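Local atomic coordinates of phosphoribosylformylglycinamidine cyclo-ligase (Thermus thermophilus HB8, PDB entry 5AVM), a protein that probably catalyses the ATP-dependent ring closure of formylglycinamidine ribonucleotide to 5-aminoimidazole ribonucleotide, a step of de novo purine biosynthesis. Residues T65-A70 with S77-D82; V84-N89 with P185-Y190. All blocks are in the same frame, centred on the assembly; numbering follows the deposited sequence.

Contact 1: residues T65-A70 with S77-D82; sequences TKTLLA and SGLGFD. With SO4 (sulfate ion), chain L.
K66 reaches across from helix 66-72 to D82 on helix 79-92, and the two side chains meet at about a right angle. The lysine leaves with CG anti to the backbone N (chi1 -180°) and stays extended to its tip, which carries the ammonium over to the next helix. There NZ forms a salt bridge of 3.0 Å with D82 OD1. It does not come in within the carboxylate plane but from above it, 39° out. The last methylene comes in obliquely from the same side of the plane as NZ, CE being 3.6 Å from D82 OD2, so the carboxylate is touched by carbon as well as by charge.

Beside this polar pair sits a small apolar one. L79 presents its forked end to A70, with CD1 3.7 Å and CD2 3.8 Å from A70 CB, so the methyl sits against both branches. CD1 also approaches T67 CG2 at 4.1 Å, where leucine and threonine again cross at about a right angle. I152 of strand 150-161 packs on both T67 and L79.

Just ahead of K66, T65 N gives a weak, long hydrogen bond of 3.4 Å to sulfate O2. H186 O is the stronger partner of K66 NZ, with Y190 OH and R219 O also close enough to share its three hydrogens, while D82 OD1 takes a further bond from H221 N. The buried ammonium is thus surrounded by oxygens from D82, the loop carbonyls and the tyrosine hydroxyl, which together place the lysine tip where the two helices meet the loops around H186 and H221.

Contact 2: residues V84-N89 with P185-Y190; sequences VNHSVN and PHTNGY. With SO4 (sulfate ion), chain L.
H86 meets T187 at the edge of its imidazole: T187 OG1 lies near the ring plane, 2.7 Å from H86 ND1. Either partner could be the donor of this short, somewhat bent bond. The histidine swings out with CG anti to its N (chi1 -179°), which brings ND1 off helix 79-92 to the loop. T187 holds OG1 between its own N and carbonyl carbon (chi1 43°), and from there it reaches the ring edge at ND1. The same hydroxyl is hydrogen-bonded to H221 ND1, whose ring also meets that of H86 with the planes moderately inclined.

N188 comes across the histidine at about a right angle, its ND2 3.7 Å from H86 CE1 and its amide plane turned 56° from the ring. Behind it the chain passes through G189, which has a positive phi and is the N-cap of helix 190-196. Here the backbone takes over: G189 N bonds sulfate O4 at 3.0 Å and Y190 N bonds O3 at 3.1 Å. Two amides at a helix N terminus gripping a tetrahedral anion are characteristic of phosphate-binding sites, and the sulfate, probably from the crystallisation liquor, may occupy a place suited to a phosphate of a ligand.

Strand 54-62 leads into helix 66-72, and contact 1 closes a short six-residue connection between this helix and helix 79-92 by bringing residues 77-82 back against it. Contact 2 opens two residues later on the same helix and closes a far longer loop of 95 residues, through strands 97-107, 137-140, 150-161 and 176-181, to the segment before helix 190-196. The two run in series, neither nested nor crossed. Contact 1 stays within the N-terminal family region; contact 2 joins that to the C-terminal one. Besides the lysine bonds to the loop, D82 CB packs on T187 CG2 (3.4 Å) and L69 on Y190, and one sulfate is held by amides of 185-190 and only weakly by T65 N.

Contact 1: residues T65-A70 with S77-D82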
loop_
_atom_site.group_PDB
_atom_site.type_symbol
_atom_site.label_atom_id
_atom_site.label_comp_id
_atom_site.label_asym_id
_atom_site.label_seq_id
_atom_site.Cartn_x
_atom_site.Cartn_y
_atom_site.Cartn_z
ATOM N N THR B 65 4.936 -7.059 12.546
ATOM C CA THR B 65 6.156 -7.283 13.305
ATOM C C THR B 65 6.731 -8.681 13.085
ATOM O O THR B 65 7.899 -8.937 13.396
ATOM C CB THR B 65 5.906 -7.020 14.806
ATOM O OG1 THR B 65 5.709 -5.612 15.004
ATOM C CG2 THR B 65 7.076 -7.487 15.652
ATOM N N LYS B 66 5.923 -9.589 12.541
ATOM C CA LYS B 66 6.410 -10.940 12.267
ATOM C C LYS B 66 7.699 -10.815 11.474
ATOM O O LYS B 66 8.574 -11.673 11.556
ATOM C CB LYS B 66 5.401 -11.737 11.438
ATOM C CG LYS B 66 5.846 -13.161 11.127
ATOM C CD LYS B 66 4.684 -13.986 10.592
ATOM C CE LYS B 66 5.027 -15.470 10.511
ATOM N NZ LYS B 66 3.802 -16.283 10.217
ATOM N N THR B 67 7.797 -9.730 10.705
ATOM C CA THR B 67 8.954 -9.449 9.866
ATOM C C THR B 67 10.244 -9.384 10.671
ATOM O O THR B 67 11.277 -9.895 10.241
ATOM C CB THR B 67 8.776 -8.122 9.107
ATOM O OG1 THR B 67 7.612 -8.197 8.274
ATOM C CG2 THR B 67 9.985 -7.847 8.239
ATOM N N LEU B 68 10.190 -8.756 11.839
ATOM C CA LEU B 68 11.377 -8.650 12.679
ATOM C C LEU B 68 11.768 -10.038 13.186
ATOM O O LEU B 68 12.953 -10.374 13.244
ATOM C CB LEU B 68 11.103 -7.695 13.838
ATOM C CG LEU B 68 10.744 -6.299 13.329
ATOM C CD1 LEU B 68 10.363 -5.391 14.483
ATOM C CD2 LEU B 68 11.926 -5.733 12.556
ATOM N N LEU B 69 10.771 -10.853 13.530
ATOM C CA LEU B 69 11.033 -12.206 14.004
ATOM C C LEU B 69 11.751 -13.023 12.928
ATOM O O LEU B 69 12.683 -13.780 13.223
ATOM C CB LEU B 69 9.724 -12.907 14.379
ATOM C CG LEU B 69 9.850 -14.354 14.879
ATOM C CD1 LEU B 69 10.651 -14.388 16.180
ATOM C CD2 LEU B 69 8.467 -14.945 15.093
ATOM N N ALA B 70 11.311 -12.860 11.680
ATOM C CA ALA B 70 11.883 -13.579 10.540
ATOM C C ALA B 70 13.323 -13.175 10.240
ATOM O O ALA B 70 14.176 -14.029 9.986
ATOM C CB ALA B 70 11.015 -13.364 9.301
ATOM N N SER B 77 12.098 -16.305 3.806
ATOM C CA SER B 77 11.557 -17.155 2.745
ATOM C C SER B 77 10.044 -17.298 2.756
ATOM O O SER B 77 9.428 -17.573 1.716
ATOM C CB SER B 77 12.143 -18.557 2.850
ATOM O OG SER B 77 11.490 -19.276 3.890
ATOM N N GLY B 78 9.443 -17.134 3.929
ATOM C CA GLY B 78 8.004 -17.283 4.028
ATOM C C GLY B 78 7.219 -15.992 4.041
ATOM O O GLY B 78 6.016 -15.996 3.789
ATOM N N LEU B 79 7.894 -14.882 4.322
ATOM C CA LEU B 79 7.225 -13.586 4.392
ATOM C C LEU B 79 6.400 -13.266 3.142
ATOM O O LEU B 79 5.390 -12.560 3.220
ATOM C CB LEU B 79 8.253 -12.482 4.682
ATOM C CG LEU B 79 8.950 -12.631 6.044
ATOM C CD1 LEU B 79 9.846 -11.436 6.314
ATOM C CD2 LEU B 79 7.910 -12.749 7.142
ATOM N N GLY B 80 6.817 -13.801 1.997
ATOM C CA GLY B 80 6.081 -13.562 0.770
ATOM C C GLY B 80 4.706 -14.199 0.830
ATOM O O GLY B 80 3.732 -13.659 0.315
ATOM N N PHE B 81 4.614 -15.363 1.454
ATOM C CA PHE B 81 3.325 -16.027 1.565
ATOM C C PHE B 81 2.485 -15.395 2.673
ATOM O O PHE B 81 1.259 -15.318 2.566
ATOM C CB PHE B 81 3.510 -17.532 1.818
ATOM C CG PHE B 81 4.086 -18.276 0.641
ATOM C CD1 PHE B 81 5.420 -18.095 0.268
ATOM C CD2 PHE B 81 3.288 -19.139 -0.111
ATOM C CE1 PHE B 81 5.951 -18.758 -0.836
ATOM C CE2 PHE B 81 3.807 -19.809 -1.219
ATOM C CZ PHE B 81 5.143 -19.618 -1.582
ATOM N N ASP B 82 3.144 -14.937 3.731
ATOM C CA ASP B 82 2.434 -14.306 4.833
ATOM C C ASP B 82 1.618 -13.126 4.337
ATOM O O ASP B 82 0.457 -12.975 4.702
ATOM C CB ASP B 82 3.410 -13.837 5.919
ATOM C CG ASP B 82 3.901 -14.984 6.807
ATOM O OD1 ASP B 82 3.054 -15.710 7.381
ATOM O OD2 ASP B 82 5.136 -15.158 6.939
HETATM S S SO4 L . 1.829 -7.461 14.920
HETATM O O1 SO4 L . 2.909 -7.106 15.853
HETATM O O2 SO4 L . 1.786 -6.482 13.807
HETATM O O3 SO4 L . 2.070 -8.810 14.377
HETATM O O4 SO4 L . 0.542 -7.455 15.642
#

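Contact 2: residues V84-N89 with P185-Y190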
loop_
_atom_site.group_PDB
_atom_site.type_symbol
_atom_site.label_atom_id
_atom_site.label_comp_id
_atom_site.label_asym_id
_atom_site.label_seq_id
_atom_site.Cartn_x
_atom_site.Cartn_y
_atom_site.Cartn_z
ATOM N N VAL B 84 0.826 -12.226 0.919
ATOM C CA VAL B 84 -0.093 -12.619 -0.138
ATOM C C VAL B 84 -1.285 -13.400 0.406
ATOM O O VAL B 84 -2.437 -13.091 0.081
ATOM C CB VAL B 84 0.652 -13.448 -1.211
ATOM C CG1 VAL B 84 -0.326 -14.061 -2.194
ATOM C CG2 VAL B 84 1.635 -12.546 -1.941
ATOM N N ASN B 85 -1.013 -14.403 1.238
ATOM C CA ASN B 85 -2.080 -15.213 1.822
ATOM C C ASN B 85 -2.994 -14.415 2.739
ATOM O O ASN B 85 -4.189 -14.684 2.803
ATOM C CB ASN B 85 -1.490 -16.393 2.582
ATOM C CG ASN B 85 -0.912 -17.429 1.656
ATOM O OD1 ASN B 85 -0.895 -17.231 0.439
ATOM N ND2 ASN B 85 -0.434 -18.538 2.214
ATOM N N HIS B 86 -2.436 -13.444 3.455
ATOM C CA HIS B 86 -3.225 -12.601 4.341
ATOM C C HIS B 86 -4.091 -11.708 3.460
ATOM O O HIS B 86 -5.243 -11.420 3.782
ATOM C CB HIS B 86 -2.285 -11.768 5.217
ATOM C CG HIS B 86 -2.981 -10.872 6.197
ATOM N ND1 HIS B 86 -2.435 -10.554 7.422
ATOM C CD2 HIS B 86 -4.135 -10.171 6.111
ATOM C CE1 HIS B 86 -3.218 -9.692 8.046
ATOM N NE2 HIS B 86 -4.256 -9.442 7.271
ATOM N N SER B 87 -3.527 -11.284 2.332
ATOM C CA SER B 87 -4.233 -10.428 1.378
ATOM C C SER B 87 -5.362 -11.208 0.702
ATOM O O SER B 87 -6.459 -10.684 0.498
ATOM C CB SER B 87 -3.259 -9.896 0.309
ATOM O OG SER B 87 -2.222 -9.100 0.879
ATOM N N VAL B 88 -5.084 -12.457 0.347
ATOM C CA VAL B 88 -6.077 -13.300 -0.294
ATOM C C VAL B 88 -7.282 -13.519 0.623
ATOM O O VAL B 88 -8.425 -13.457 0.174
ATOM C CB VAL B 88 -5.465 -14.672 -0.694
ATOM C CG1 VAL B 88 -6.557 -15.639 -1.126
ATOM C CG2 VAL B 88 -4.466 -14.482 -1.827
ATOM N N ASN B 89 -7.029 -13.753 1.908
ATOM C CA ASN B 89 -8.104 -14.003 2.863
ATOM C C ASN B 89 -8.984 -12.801 3.147
ATOM O O ASN B 89 -10.190 -12.950 3.295
ATOM C CB ASN B 89 -7.548 -14.543 4.185
ATOM C CG ASN B 89 -7.025 -15.971 4.071
ATOM O OD1 ASN B 89 -7.116 -16.603 3.008
ATOM N ND2 ASN B 89 -6.473 -16.488 5.171
ATOM N N PRO B 185 0.350 -18.681 14.379
ATOM C CA PRO B 185 0.000 -17.286 14.664
ATOM C C PRO B 185 -0.378 -16.478 13.422
ATOM O O PRO B 185 -0.984 -15.412 13.525
ATOM C CB PRO B 185 1.258 -16.750 15.351
ATOM C CG PRO B 185 1.900 -18.001 15.939
ATOM C CD PRO B 185 1.721 -18.985 14.819
ATOM N N HIS B 186 -0.040 -16.998 12.248
ATOM C CA HIS B 186 -0.327 -16.294 11.006
ATOM C C HIS B 186 0.448 -14.986 10.979
ATOM O O HIS B 186 1.678 -15.004 11.052
ATOM C CB HIS B 186 -1.830 -16.049 10.859
ATOM C CG HIS B 186 -2.564 -17.205 10.249
ATOM N ND1 HIS B 186 -3.901 -17.152 9.926
ATOM C CD2 HIS B 186 -2.130 -18.425 9.855
ATOM C CE1 HIS B 186 -4.259 -18.287 9.353
ATOM N NE2 HIS B 186 -3.202 -19.077 9.296
ATOM N N THR B 187 -0.241 -13.854 10.896
ATOM C CA THR B 187 0.469 -12.582 10.840
ATOM C C THR B 187 -0.021 -11.476 11.766
ATOM O O THR B 187 -0.032 -10.299 11.400
ATOM C CB THR B 187 0.524 -12.027 9.387
ATOM O OG1 THR B 187 -0.751 -12.187 8.758
ATOM C CG2 THR B 187 1.576 -12.754 8.576
ATOM N N ASN B 188 -0.420 -11.847 12.973
ATOM C CA ASN B 188 -0.858 -10.862 13.945
ATOM C C ASN B 188 -0.445 -11.323 15.337
ATOM O O ASN B 188 -0.486 -12.518 15.634
ATOM C CB ASN B 188 -2.376 -10.659 13.872
ATOM C CG ASN B 188 -2.790 -9.708 12.751
ATOM O OD1 ASN B 188 -2.631 -8.490 12.861
ATOM N ND2 ASN B 188 -3.316 -10.264 11.667
ATOM N N GLY B 189 -0.024 -10.374 16.172
ATOM C CA GLY B 189 0.380 -10.685 17.533
ATOM C C GLY B 189 1.840 -11.057 17.689
ATOM O O GLY B 189 2.255 -11.549 18.738
ATOM N N TYR B 190 2.637 -10.824 16.658
ATOM C CA TYR B 190 4.034 -11.168 16.754
ATOM C C TYR B 190 4.849 -10.220 17.612
ATOM O O TYR B 190 6.049 -10.424 17.795
ATOM C CB TYR B 190 4.648 -11.296 15.366
ATOM C CG TYR B 190 4.339 -12.628 14.727
ATOM C CD1 TYR B 190 3.068 -12.902 14.211
ATOM C CD2 TYR B 190 5.307 -13.630 14.667
ATOM C CE1 TYR B 190 2.772 -14.142 13.652
ATOM C CE2 TYR B 190 5.021 -14.871 14.111
ATOM C CZ TYR B 190 3.752 -15.116 13.604
ATOM O OH TYR B 190 3.481 -16.335 13.032
HETATM S S SO4 L . 1.829 -7.461 14.920
HETATM O O1 SO4 L . 2.909 -7.106 15.853
HETATM O O2 SO4 L . 1.786 -6.482 13.807
HETATM O O3 SO4 L . 2.070 -8.810 14.377
HETATM O O4 SO4 L . 0.542 -7.455 15.642
#